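Local coordinates for protein phosphate transporter (Thermotoga maritima MSB8, PDB 6L85) that probably imports inorganic phosphate across the cell membrane, driving its uptake with sodium ions, at residues L4-I9 against G82-L87; S91-I96 against P383-T388; G118-G123 against A391-L396; V269-S274 against K280-P285; G312-T317 against L363-V368. All blocks are in the same frame, centred on the assembly; numbering follows the deposited sequence.

Contact 1. Residues L4-I9 against G82-L87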
# COMPACT_ATOMS: atom_id res chain seq x y z
N LEU B 4 -9.88 -30.64 2.60
CA LEU B 4 -9.57 -29.21 2.69
C LEU B 4 -8.46 -28.95 3.71
O LEU B 4 -7.57 -28.13 3.48
CB LEU B 4 -10.82 -28.42 3.05
CG LEU B 4 -11.84 -28.35 1.90
CD1 LEU B 4 -12.93 -27.31 2.16
CD2 LEU B 4 -11.10 -28.05 0.61
N ILE B 5 -8.49 -29.68 4.83
CA ILE B 5 -7.46 -29.51 5.85
C ILE B 5 -6.11 -29.96 5.32
O ILE B 5 -5.08 -29.29 5.55
CB ILE B 5 -7.85 -30.30 7.12
CG1 ILE B 5 -9.06 -29.64 7.78
CG2 ILE B 5 -6.66 -30.42 8.07
CD1 ILE B 5 -9.96 -30.62 8.52
N ILE B 6 -6.08 -31.10 4.64
CA ILE B 6 -4.82 -31.60 4.07
C ILE B 6 -4.31 -30.63 3.01
O ILE B 6 -3.10 -30.37 2.94
CB ILE B 6 -5.01 -33.02 3.52
CG1 ILE B 6 -5.14 -34.02 4.68
CG2 ILE B 6 -3.86 -33.43 2.62
CD1 ILE B 6 -5.70 -35.37 4.26
N ALA B 7 -5.20 -30.09 2.19
CA ALA B 7 -4.80 -29.08 1.21
C ALA B 7 -4.23 -27.85 1.90
O ALA B 7 -3.22 -27.29 1.44
CB ALA B 7 -6.00 -28.69 0.34
N GLY B 8 -4.85 -27.40 2.98
CA GLY B 8 -4.32 -26.25 3.69
C GLY B 8 -2.92 -26.51 4.21
O GLY B 8 -2.02 -25.69 4.06
N ILE B 9 -2.71 -27.69 4.79
CA ILE B 9 -1.40 -28.00 5.36
C ILE B 9 -0.35 -28.09 4.26
O ILE B 9 0.73 -27.50 4.36
CB ILE B 9 -1.48 -29.30 6.19
CG1 ILE B 9 -2.17 -29.03 7.52
CG2 ILE B 9 -0.09 -29.89 6.41
CD1 ILE B 9 -2.89 -30.23 8.06
N GLY B 82 -4.12 -35.17 -7.63
CA GLY B 82 -2.92 -34.78 -8.34
C GLY B 82 -2.34 -33.47 -7.84
O GLY B 82 -1.12 -33.33 -7.72
N ALA B 83 -3.21 -32.48 -7.57
CA ALA B 83 -2.75 -31.22 -7.00
C ALA B 83 -2.02 -31.46 -5.69
O ALA B 83 -0.91 -30.96 -5.48
CB ALA B 83 -3.93 -30.27 -6.81
N LEU B 84 -2.61 -32.28 -4.82
CA LEU B 84 -1.92 -32.62 -3.58
C LEU B 84 -0.58 -33.29 -3.84
O LEU B 84 0.42 -32.97 -3.18
CB LEU B 84 -2.81 -33.50 -2.71
CG LEU B 84 -4.13 -32.88 -2.27
CD1 LEU B 84 -4.81 -33.84 -1.32
CD2 LEU B 84 -3.94 -31.51 -1.62
N SER B 85 -0.54 -34.24 -4.78
CA SER B 85 0.70 -34.96 -5.08
C SER B 85 1.79 -34.01 -5.54
O SER B 85 2.94 -34.10 -5.09
CB SER B 85 0.45 -36.03 -6.15
OG SER B 85 -0.33 -37.09 -5.61
N ALA B 86 1.44 -33.08 -6.43
CA ALA B 86 2.38 -32.07 -6.89
C ALA B 86 2.90 -31.21 -5.74
O ALA B 86 4.10 -30.92 -5.66
CB ALA B 86 1.72 -31.20 -7.97
N LEU B 87 2.00 -30.77 -4.85
CA LEU B 87 2.44 -29.97 -3.70
C LEU B 87 3.43 -30.74 -2.84
O LEU B 87 4.50 -30.22 -2.49
CB LEU B 87 1.24 -29.52 -2.84
CG LEU B 87 0.32 -28.37 -3.31
CD1 LEU B 87 -0.92 -28.28 -2.44
CD2 LEU B 87 1.03 -27.00 -3.35
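L84, I6 and A7 meet without a ring, amide or other flat side chain among them, so this contact has no faces or edges and is made by aliphatic carbons, the CA of A7 included. The two branches of L84 take separate partners. CD2 of L84 settles on the backbone of the other helix, 3.8 Å from A7 CA, and lies almost as near to A7 CB, at 4.0 Å. The second branch, CD1 of L84, approaches CG2 of I6 to 4.1 Å, and these two side chains cross at about a right angle. I6 offers that methyl because its CG1 stands beside the backbone N (chi1 -73°), which turns CG2 anti to the N. Two membrane helices, 2-32 and 76-99, are joined here. The small A7 presents little beyond its backbone and one methyl, so the helix backbones can come close, with A7 CA 6.6 Å from L84 CA. A third helix, 260-275, packs beside them: its V269 touches A7, A83 and L84. L84 also reaches I3 and L10 along helix 2-32, and L87 continues the line one turn on, against L10 and M14. Helix 76-99 turns other sides to other neighbours, with A86 against I110 and M114 of helix 106-121, and S85, whose OG bonds to Y81 O, against helix 368-400.

Contact 2. Residues S91-I96 against P383-T388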
# COMPACT_ATOMS: atom_id res chain seq x y z
N SER B 91 7.32 -29.46 -2.71
CA SER B 91 7.76 -29.04 -1.38
C SER B 91 8.98 -29.83 -0.94
O SER B 91 9.94 -29.26 -0.41
CB SER B 91 6.64 -29.23 -0.36
OG SER B 91 5.59 -28.34 -0.62
N PHE B 92 8.92 -31.15 -1.13
CA PHE B 92 10.02 -32.01 -0.73
C PHE B 92 11.32 -31.57 -1.38
O PHE B 92 12.34 -31.36 -0.70
CB PHE B 92 9.71 -33.47 -1.10
CG PHE B 92 10.81 -34.41 -0.73
CD1 PHE B 92 10.96 -34.82 0.58
CD2 PHE B 92 11.72 -34.84 -1.67
CE1 PHE B 92 11.99 -35.67 0.95
CE2 PHE B 92 12.76 -35.69 -1.31
CZ PHE B 92 12.89 -36.11 -0.00
N TRP B 93 11.31 -31.42 -2.71
CA TRP B 93 12.58 -31.08 -3.36
C TRP B 93 13.02 -29.65 -3.05
O TRP B 93 14.23 -29.39 -2.90
CB TRP B 93 12.49 -31.36 -4.86
CG TRP B 93 12.52 -32.82 -5.07
CD1 TRP B 93 11.46 -33.63 -5.40
CD2 TRP B 93 13.63 -33.69 -4.85
NE1 TRP B 93 11.87 -34.94 -5.44
CE2 TRP B 93 13.19 -35.01 -5.11
CE3 TRP B 93 14.97 -33.48 -4.48
CZ2 TRP B 93 14.04 -36.11 -5.02
CZ3 TRP B 93 15.81 -34.57 -4.38
CH2 TRP B 93 15.34 -35.87 -4.66
N ILE B 94 12.08 -28.70 -2.94
CA ILE B 94 12.45 -27.34 -2.58
C ILE B 94 13.13 -27.33 -1.22
O ILE B 94 14.15 -26.67 -1.02
CB ILE B 94 11.24 -26.38 -2.57
CG1 ILE B 94 10.44 -26.36 -3.89
CG2 ILE B 94 11.71 -24.97 -2.20
CD1 ILE B 94 11.24 -25.92 -5.04
N LEU B 95 12.57 -28.06 -0.26
CA LEU B 95 13.13 -28.06 1.09
C LEU B 95 14.49 -28.74 1.14
O LEU B 95 15.37 -28.29 1.88
CB LEU B 95 12.15 -28.72 2.06
CG LEU B 95 10.91 -27.86 2.38
CD1 LEU B 95 9.90 -28.60 3.22
CD2 LEU B 95 11.32 -26.56 3.05
N ILE B 96 14.69 -29.82 0.37
CA ILE B 96 16.01 -30.45 0.30
C ILE B 96 17.03 -29.43 -0.21
O ILE B 96 18.08 -29.18 0.42
CB ILE B 96 15.97 -31.69 -0.61
CG1 ILE B 96 15.28 -32.86 0.09
CG2 ILE B 96 17.36 -32.10 -1.08
CD1 ILE B 96 15.75 -33.10 1.50
N PRO B 383 12.18 -32.99 -14.25
CA PRO B 383 11.92 -34.44 -14.25
C PRO B 383 11.93 -35.08 -12.87
O PRO B 383 11.14 -35.99 -12.61
CB PRO B 383 13.04 -35.01 -15.14
CG PRO B 383 14.13 -33.95 -15.11
CD PRO B 383 13.37 -32.65 -15.05
N THR B 384 12.81 -34.63 -11.97
CA THR B 384 12.82 -35.20 -10.62
C THR B 384 11.48 -34.98 -9.92
O THR B 384 10.92 -35.90 -9.32
CB THR B 384 13.94 -34.57 -9.80
OG1 THR B 384 15.19 -34.72 -10.49
CG2 THR B 384 14.03 -35.21 -8.42
N VAL B 385 10.95 -33.76 -9.99
CA VAL B 385 9.69 -33.50 -9.31
C VAL B 385 8.55 -34.19 -10.04
O VAL B 385 7.62 -34.71 -9.40
CB VAL B 385 9.43 -31.99 -9.16
CG1 VAL B 385 8.10 -31.78 -8.49
CG2 VAL B 385 10.54 -31.35 -8.33
N ALA B 386 8.58 -34.19 -11.38
CA ALA B 386 7.55 -34.92 -12.12
C ALA B 386 7.50 -36.38 -11.70
O ALA B 386 6.43 -36.92 -11.41
CB ALA B 386 7.79 -34.78 -13.63
N ALA B 387 8.67 -37.03 -11.60
CA ALA B 387 8.72 -38.44 -11.23
C ALA B 387 8.27 -38.64 -9.79
O ALA B 387 7.56 -39.61 -9.49
CB ALA B 387 10.14 -38.98 -11.44
N THR B 388 8.68 -37.74 -8.89
CA THR B 388 8.26 -37.85 -7.49
C THR B 388 6.76 -37.67 -7.35
O THR B 388 6.11 -38.36 -6.56
CB THR B 388 9.01 -36.80 -6.65
OG1 THR B 388 10.42 -36.93 -6.87
CG2 THR B 388 8.70 -36.95 -5.18
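The indole N-H of W93 is bonded to the hydroxyl of T388, with W93 NE1 2.8 Å from T388 OG1 and an angle of 155° at the hydrogen. The oxygen sits slightly out of the ring plane. Round the same ring, T384 adds a CH-pi contact: its CG2 lies over one face, 3.7 Å from the centroid of the six-membered ring of W93, while F92 CD2 of the tryptophan's own helix lies over the opposite face. V385 approaches more obliquely, its CG2 being 3.8 Å from W93 CD1. In T384 a chi1 of -55° sets OG1 beside the backbone N and leaves CG2 anti to it, over the indole; OG1 bonds back to L380 O. Replacing the indole of W93 by the methyl of an alanine is likely to leave T388 OG1 without its donor and open a gap between T384 CG2 and F92. The two segments, on helices 76-99 and 368-400, run obliquely antiparallel, at 138°, with local axes 10.3 Å apart, and the large indole spans that separation. The next shell fixes the acceptor. T388 OG1 gives its own proton to T384 O, one turn earlier, at 2.7 Å, and T388 N reaches that same carbonyl oxygen from the other face of its plane. With its proton directed to T384 O, the hydroxyl is left to act as acceptor for W93 NE1. Farther out, V385 and T388 rest on A89, and I94 leans on V104, a ligand of one of the bound sodium ions.

Contact 3. Residues G118-G123 against A391-L396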
# COMPACT_ATOMS: atom_id res chain seq x y z
N GLY B 118 -0.31 -35.42 -14.38
CA GLY B 118 -1.10 -35.53 -15.60
C GLY B 118 -0.68 -36.70 -16.47
O GLY B 118 -1.53 -37.36 -17.09
N LEU B 119 0.63 -36.97 -16.54
CA LEU B 119 1.13 -38.07 -17.36
C LEU B 119 0.76 -39.42 -16.77
O LEU B 119 0.40 -40.34 -17.51
CB LEU B 119 2.65 -37.96 -17.52
CG LEU B 119 3.07 -36.72 -18.30
CD1 LEU B 119 4.54 -36.39 -18.05
CD2 LEU B 119 2.77 -36.86 -19.80
N VAL B 120 0.84 -39.56 -15.45
CA VAL B 120 0.50 -40.86 -14.87
C VAL B 120 -1.01 -41.09 -14.88
O VAL B 120 -1.46 -42.24 -14.98
CB VAL B 120 1.08 -40.97 -13.45
CG1 VAL B 120 0.31 -41.98 -12.61
CG2 VAL B 120 2.49 -41.41 -13.56
N ALA B 121 -1.80 -40.03 -14.80
CA ALA B 121 -3.25 -40.23 -14.71
C ALA B 121 -3.85 -40.49 -16.08
O ALA B 121 -4.75 -41.32 -16.23
CB ALA B 121 -3.91 -39.02 -14.04
N VAL B 122 -3.38 -39.78 -17.10
CA VAL B 122 -4.01 -39.83 -18.42
C VAL B 122 -3.03 -40.09 -19.55
O VAL B 122 -3.44 -40.55 -20.63
CB VAL B 122 -4.80 -38.52 -18.65
CG1 VAL B 122 -5.27 -38.36 -20.08
CG2 VAL B 122 -5.99 -38.47 -17.72
N GLY B 123 -1.73 -39.91 -19.37
CA GLY B 123 -0.79 -40.10 -20.46
C GLY B 123 -0.53 -38.80 -21.20
O GLY B 123 -0.88 -37.71 -20.75
N ALA B 391 5.01 -40.77 -8.58
CA ALA B 391 5.13 -41.81 -7.57
C ALA B 391 4.17 -41.58 -6.42
O ALA B 391 3.49 -42.52 -5.97
CB ALA B 391 6.57 -41.88 -7.06
N VAL B 392 4.11 -40.35 -5.91
CA VAL B 392 3.19 -40.06 -4.80
C VAL B 392 1.76 -40.31 -5.23
O VAL B 392 0.96 -40.88 -4.47
CB VAL B 392 3.38 -38.62 -4.29
CG1 VAL B 392 2.25 -38.26 -3.31
CG2 VAL B 392 4.73 -38.45 -3.61
N TYR B 393 1.41 -39.91 -6.45
CA TYR B 393 0.03 -40.04 -6.90
C TYR B 393 -0.36 -41.51 -7.02
O TYR B 393 -1.44 -41.91 -6.57
CB TYR B 393 -0.15 -39.31 -8.22
CG TYR B 393 -1.52 -39.50 -8.81
CD1 TYR B 393 -2.65 -39.00 -8.16
CD2 TYR B 393 -1.70 -40.17 -10.02
CE1 TYR B 393 -3.91 -39.16 -8.69
CE2 TYR B 393 -2.97 -40.34 -10.57
CZ TYR B 393 -4.07 -39.83 -9.89
OH TYR B 393 -5.34 -39.97 -10.39
N TRP B 394 0.50 -42.33 -7.63
CA TRP B 394 0.19 -43.75 -7.80
C TRP B 394 0.15 -44.46 -6.44
O TRP B 394 -0.77 -45.25 -6.17
CB TRP B 394 1.23 -44.39 -8.73
CG TRP B 394 1.16 -45.88 -8.83
CD1 TRP B 394 0.44 -46.62 -9.74
CD2 TRP B 394 1.84 -46.83 -7.99
NE1 TRP B 394 0.64 -47.96 -9.50
CE2 TRP B 394 1.49 -48.12 -8.44
CE3 TRP B 394 2.71 -46.71 -6.90
CZ2 TRP B 394 1.99 -49.28 -7.85
CZ3 TRP B 394 3.19 -47.86 -6.30
CH2 TRP B 394 2.83 -49.13 -6.78
N VAL B 395 1.14 -44.18 -5.59
CA VAL B 395 1.13 -44.72 -4.23
C VAL B 395 -0.20 -44.38 -3.55
O VAL B 395 -0.91 -45.27 -3.06
CB VAL B 395 2.34 -44.17 -3.45
CG1 VAL B 395 2.12 -44.21 -1.96
CG2 VAL B 395 3.60 -44.95 -3.82
N LEU B 396 -0.57 -43.10 -3.56
CA LEU B 396 -1.84 -42.64 -3.01
C LEU B 396 -3.02 -43.42 -3.59
O LEU B 396 -3.89 -43.91 -2.84
CB LEU B 396 -2.01 -41.15 -3.32
CG LEU B 396 -2.70 -40.27 -2.31
CD1 LEU B 396 -2.14 -40.59 -0.94
CD2 LEU B 396 -2.45 -38.81 -2.69
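Y393 buries the most surface here, and its ring is met by V120 and A121 from the last turn of helix 106-121. V120 comes in at the ring edge, its CG1 near the ring plane and 3.7 Å from Y393 CD2; the two side chains run past each other in opposite directions. A121 approaches obliquely, with A121 CB 3.8 Å from Y393 CE2 and 4.0 Å from Y393 OH. The ring gets there because CG of Y393 is anti to the backbone N (chi1 175°), which sends it from helix 368-400 across to the end of its neighbour. V120 likewise holds CG1 anti to its own N (chi1 157°), presenting one methyl to the tyrosine. This is a three-helix junction: Y393 is also packed on Y81 and S85 of helix 76-99, and F117, one turn before A121, makes an edge-to-face contact with its ring. The phenol oxygen has its polar partner in E78, whose OE1 is hydrogen-bonded to Y393 OH. A phenylalanine at this position would probably leave the E78 carboxylate without its phenol partner and remove the oxygen that lies against A121 CB. V120 lies at the surface, and a small polyether, probably from the crystallisation liquor, is bound about 4 Å from its side chain. The chemistry is therefore divided along one side chain: the ring carbons of Y393 join helices 106-121 and 368-400 by apolar contact, whereas its hydroxyl, anchored by E78, is likely to limit how far the ring can shift against V120 and A121.

Contact 4. Residues V269-S274 against K280-P285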
# COMPACT_ATOMS: atom_id res chain seq x y z
N VAL B 269 -7.99 -27.82 -5.61
CA VAL B 269 -8.66 -28.69 -4.63
C VAL B 269 -9.94 -28.04 -4.10
O VAL B 269 -10.99 -28.70 -3.99
CB VAL B 269 -7.70 -29.05 -3.48
CG1 VAL B 269 -8.43 -29.84 -2.43
CG2 VAL B 269 -6.49 -29.82 -4.03
N MET B 270 -9.88 -26.74 -3.76
CA MET B 270 -11.07 -26.04 -3.28
C MET B 270 -12.17 -26.02 -4.34
O MET B 270 -13.35 -26.19 -4.02
CB MET B 270 -10.71 -24.61 -2.87
CG MET B 270 -9.73 -24.56 -1.68
SD MET B 270 -9.25 -22.87 -1.29
CE MET B 270 -10.87 -22.23 -0.84
N ILE B 271 -11.81 -25.78 -5.60
CA ILE B 271 -12.81 -25.69 -6.66
C ILE B 271 -13.47 -27.04 -6.85
O ILE B 271 -14.69 -27.12 -7.03
CB ILE B 271 -12.18 -25.17 -7.96
CG1 ILE B 271 -11.83 -23.68 -7.83
CG2 ILE B 271 -13.14 -25.31 -9.11
CD1 ILE B 271 -10.85 -23.20 -8.90
N VAL B 272 -12.70 -28.14 -6.78
CA VAL B 272 -13.34 -29.45 -6.95
C VAL B 272 -14.25 -29.75 -5.75
O VAL B 272 -15.41 -30.16 -5.93
CB VAL B 272 -12.30 -30.55 -7.21
CG1 VAL B 272 -12.95 -31.94 -7.21
CG2 VAL B 272 -11.61 -30.35 -8.56
N ALA B 273 -13.77 -29.52 -4.52
CA ALA B 273 -14.61 -29.76 -3.34
C ALA B 273 -15.88 -28.91 -3.35
O ALA B 273 -16.93 -29.35 -2.87
CB ALA B 273 -13.84 -29.48 -2.05
N SER B 274 -15.81 -27.70 -3.89
CA SER B 274 -16.94 -26.79 -3.83
C SER B 274 -17.92 -27.03 -4.98
O SER B 274 -19.14 -27.11 -4.76
CB SER B 274 -16.43 -25.35 -3.83
OG SER B 274 -17.41 -24.44 -4.28
N LYS B 280 -15.49 -23.04 -16.81
CA LYS B 280 -14.88 -22.42 -17.98
C LYS B 280 -13.87 -21.37 -17.54
O LYS B 280 -12.67 -21.45 -17.85
CB LYS B 280 -15.97 -21.79 -18.85
CG LYS B 280 -17.25 -22.63 -18.97
CD LYS B 280 -18.37 -21.89 -19.74
CE LYS B 280 -19.73 -21.97 -19.02
NZ LYS B 280 -20.44 -20.65 -19.01
N THR B 281 -14.35 -20.38 -16.81
CA THR B 281 -13.50 -19.32 -16.26
C THR B 281 -13.28 -19.59 -14.78
O THR B 281 -14.25 -19.69 -14.00
CB THR B 281 -14.16 -17.96 -16.51
OG1 THR B 281 -15.20 -17.75 -15.55
CG2 THR B 281 -14.79 -17.93 -17.90
N VAL B 282 -12.02 -19.71 -14.38
CA VAL B 282 -11.64 -20.04 -13.01
C VAL B 282 -11.54 -18.77 -12.17
O VAL B 282 -10.90 -17.80 -12.58
CB VAL B 282 -10.30 -20.81 -12.99
CG1 VAL B 282 -9.81 -21.02 -11.56
CG2 VAL B 282 -10.44 -22.14 -13.71
N GLU B 283 -12.17 -18.78 -11.01
CA GLU B 283 -12.00 -17.72 -10.02
C GLU B 283 -11.18 -18.28 -8.86
O GLU B 283 -11.60 -19.26 -8.23
CB GLU B 283 -13.35 -17.19 -9.54
CG GLU B 283 -14.41 -17.14 -10.62
CD GLU B 283 -15.82 -17.32 -10.07
OE1 GLU B 283 -16.01 -18.15 -9.14
OE2 GLU B 283 -16.75 -16.64 -10.56
N ILE B 284 -10.02 -17.69 -8.61
CA ILE B 284 -9.15 -18.17 -7.53
C ILE B 284 -9.71 -17.72 -6.18
O ILE B 284 -9.82 -16.51 -5.93
CB ILE B 284 -7.71 -17.68 -7.71
CG1 ILE B 284 -7.14 -18.16 -9.05
CG2 ILE B 284 -6.83 -18.19 -6.55
CD1 ILE B 284 -6.88 -19.66 -9.08
N PRO B 285 -10.07 -18.65 -5.30
CA PRO B 285 -10.60 -18.26 -3.98
C PRO B 285 -9.55 -17.50 -3.18
O PRO B 285 -8.40 -17.95 -3.03
CB PRO B 285 -10.96 -19.60 -3.32
CG PRO B 285 -11.01 -20.61 -4.45
CD PRO B 285 -10.00 -20.11 -5.46
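I271 and M270, neighbours on helix 260-275, each press a terminal methyl against the segment that follows the helix. Two pairs make the tight part. I271, which is buried, brings CD1 to 3.6 Å from V282 CG1, the side chains crossing at about a right angle; I271 CD1 also lies 4.1 Å from the backbone oxygen E283 O. M270 is partly exposed but packs as closely. A bend about its CG-SD bond (chi3 63°) carries CE onto the ring of P285, with M270 CE 3.6 Å from P285 CB and 4.0 Å from P285 CG. P285 is the N-cap residue of helix 286-302, so the contact folds the connecting loop back on the helix it has just left. The loose side belongs to E283. It lies on the surface, its side chain comes no nearer than 6.5 Å to residues 269-274, and a bound dodecyl maltoside lies about 7 Å from it. Beyond, V282 and I284 lean on helix 58-66, and K66 NZ bonds to K280 O. The side-chain contacts are apolar, with one looser approach to the carbonyl E283 O, consistent with the loop being held to the helix mainly by hydrophobic burial.

Contact 5. Residues G312-T317 against L363-V368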
# COMPACT_ATOMS: atom_id res chain seq x y z
N GLY B 312 24.05 -13.64 -0.60
CA GLY B 312 24.53 -12.28 -0.39
C GLY B 312 26.05 -12.16 -0.36
O GLY B 312 26.62 -11.19 -0.87
N GLU B 313 26.73 -13.15 0.25
CA GLU B 313 28.19 -13.09 0.32
C GLU B 313 28.82 -13.02 -1.06
O GLU B 313 29.85 -12.36 -1.25
CB GLU B 313 28.75 -14.30 1.08
CG GLU B 313 28.68 -14.19 2.59
CD GLU B 313 28.88 -12.77 3.11
OE1 GLU B 313 29.89 -12.12 2.73
OE2 GLU B 313 28.02 -12.30 3.89
N LYS B 314 28.20 -13.67 -2.04
CA LYS B 314 28.75 -13.76 -3.39
C LYS B 314 28.63 -12.46 -4.18
O LYS B 314 29.24 -12.35 -5.24
CB LYS B 314 28.08 -14.91 -4.14
CG LYS B 314 28.72 -16.29 -3.92
CD LYS B 314 28.64 -16.75 -2.46
CE LYS B 314 29.03 -18.21 -2.32
NZ LYS B 314 28.65 -18.78 -0.99
N ILE B 315 27.86 -11.48 -3.69
CA ILE B 315 27.64 -10.25 -4.45
C ILE B 315 27.97 -9.00 -3.64
O ILE B 315 27.54 -7.90 -3.99
CB ILE B 315 26.20 -10.17 -4.99
CG1 ILE B 315 25.19 -10.14 -3.83
CG2 ILE B 315 25.91 -11.33 -5.94
CD1 ILE B 315 23.76 -9.97 -4.28
N THR B 316 28.74 -9.15 -2.56
CA THR B 316 29.14 -7.96 -1.80
C THR B 316 30.06 -7.04 -2.59
O THR B 316 30.31 -5.92 -2.16
CB THR B 316 29.83 -8.34 -0.48
OG1 THR B 316 31.14 -8.85 -0.76
CG2 THR B 316 29.01 -9.36 0.30
N THR B 317 30.56 -7.50 -3.74
CA THR B 317 31.31 -6.65 -4.65
C THR B 317 30.43 -6.05 -5.74
O THR B 317 30.95 -5.37 -6.64
CB THR B 317 32.47 -7.45 -5.29
OG1 THR B 317 31.95 -8.57 -6.02
CG2 THR B 317 33.42 -7.96 -4.20
N LEU B 363 33.64 -15.20 -10.04
CA LEU B 363 33.61 -16.40 -10.85
C LEU B 363 34.83 -16.47 -11.77
O LEU B 363 35.13 -15.50 -12.47
CB LEU B 363 32.29 -16.47 -11.63
CG LEU B 363 31.12 -17.06 -10.83
CD1 LEU B 363 30.52 -16.07 -9.83
CD2 LEU B 363 30.01 -17.61 -11.72
N GLU B 364 35.53 -17.62 -11.80
CA GLU B 364 35.16 -18.95 -11.23
C GLU B 364 34.43 -19.04 -9.87
O GLU B 364 33.36 -19.62 -9.83
CB GLU B 364 36.43 -19.83 -11.16
CG GLU B 364 37.51 -19.38 -10.16
CD GLU B 364 38.71 -18.74 -10.84
OE1 GLU B 364 38.77 -18.75 -12.09
OE2 GLU B 364 39.59 -18.23 -10.12
N MET B 365 34.96 -18.40 -8.81
CA MET B 365 34.30 -18.33 -7.51
C MET B 365 32.92 -17.70 -7.64
O MET B 365 32.83 -16.48 -7.82
CB MET B 365 35.15 -17.53 -6.51
CG MET B 365 34.55 -17.41 -5.12
SD MET B 365 34.51 -19.00 -4.25
CE MET B 365 33.00 -18.84 -3.30
N VAL B 366 31.82 -18.43 -7.43
CA VAL B 366 31.67 -19.69 -6.68
C VAL B 366 32.63 -20.87 -6.84
O VAL B 366 33.20 -21.12 -7.90
CB VAL B 366 30.25 -20.22 -6.97
CG1 VAL B 366 29.25 -19.54 -6.08
CG2 VAL B 366 29.90 -19.97 -8.43
N ASN B 367 32.83 -21.60 -5.74
CA ASN B 367 33.37 -22.94 -5.81
C ASN B 367 32.75 -23.67 -7.00
O ASN B 367 31.53 -23.83 -7.06
CB ASN B 367 33.03 -23.66 -4.49
CG ASN B 367 33.42 -25.13 -4.46
OD1 ASN B 367 33.26 -25.86 -5.44
ND2 ASN B 367 33.89 -25.57 -3.30
N VAL B 368 33.59 -24.10 -7.95
CA VAL B 368 33.04 -24.63 -9.21
C VAL B 368 32.34 -25.97 -9.01
O VAL B 368 31.47 -26.32 -9.81
CB VAL B 368 34.11 -24.75 -10.31
CG1 VAL B 368 34.45 -23.37 -10.88
CG2 VAL B 368 35.35 -25.48 -9.81
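Next to V366, whose methyl meets K314, the side-chain oxygen of N367 is gripped by two backbone N-H groups: N367 OD1 accepts a bond from V370 N and a weaker one from G369 N. This is a helix N-cap, and it caps the start of helix 368-400 directly after the residues that touch. The contact itself is carried by the aliphatic shaft of K314. A bend at chi2 (63°) folds the lysine so that two of its carbons face one methyl: V366 CG1 lies 3.9 Å from K314 CG and 4.0 Å from K314 CE. M365 adds its own end, with M365 CE 4.1 Å from K314 CE, and the lysine crosses both partners at about a right angle. The lysine nitrogen is directed back to its own side, where NZ has a weak bond to T310 O at the end of helix 304-311. That carbonyl end would probably be a favourable place for a positive charge. Two loops are joined in this way, one leading into helix 320-339 and the other into helix 368-400. In the first loop, I315 N is bonded to G312 O at 3.1 Å, E313 forms a salt bridge with R34, and I315 rests on A28 and on T29, a ligand of a bound sodium ion. V366, for its part, packs on L371. The lysine thus plays two parts, its methylenes acting as an apolar surface for V366 and M365 while its ammonium group keeps to that weak bond, so the loops meet through carbon without burying the charge between them.

In the fold
From the N terminus, contact 1 closes the first loop, bringing helix 76-99 back to helix 2-32. Contact 2 starts farther along helix 76-99 and reaches helix 368-400, closing most of the chain into one circuit. Contact 3, from helix 106-121 to a later part of helix 368-400, crosses it, so three helices are tied together near the C terminus. Contacts 4 and 5 nest inside both circuits: the first is a short local closure between helix 260-275 and its following loop, the second joins two loops on the other side of the molecule, its centre about 44 Å from that of contact 4. Contact 1 touches contact 4 through V269 and contact 3 through S85.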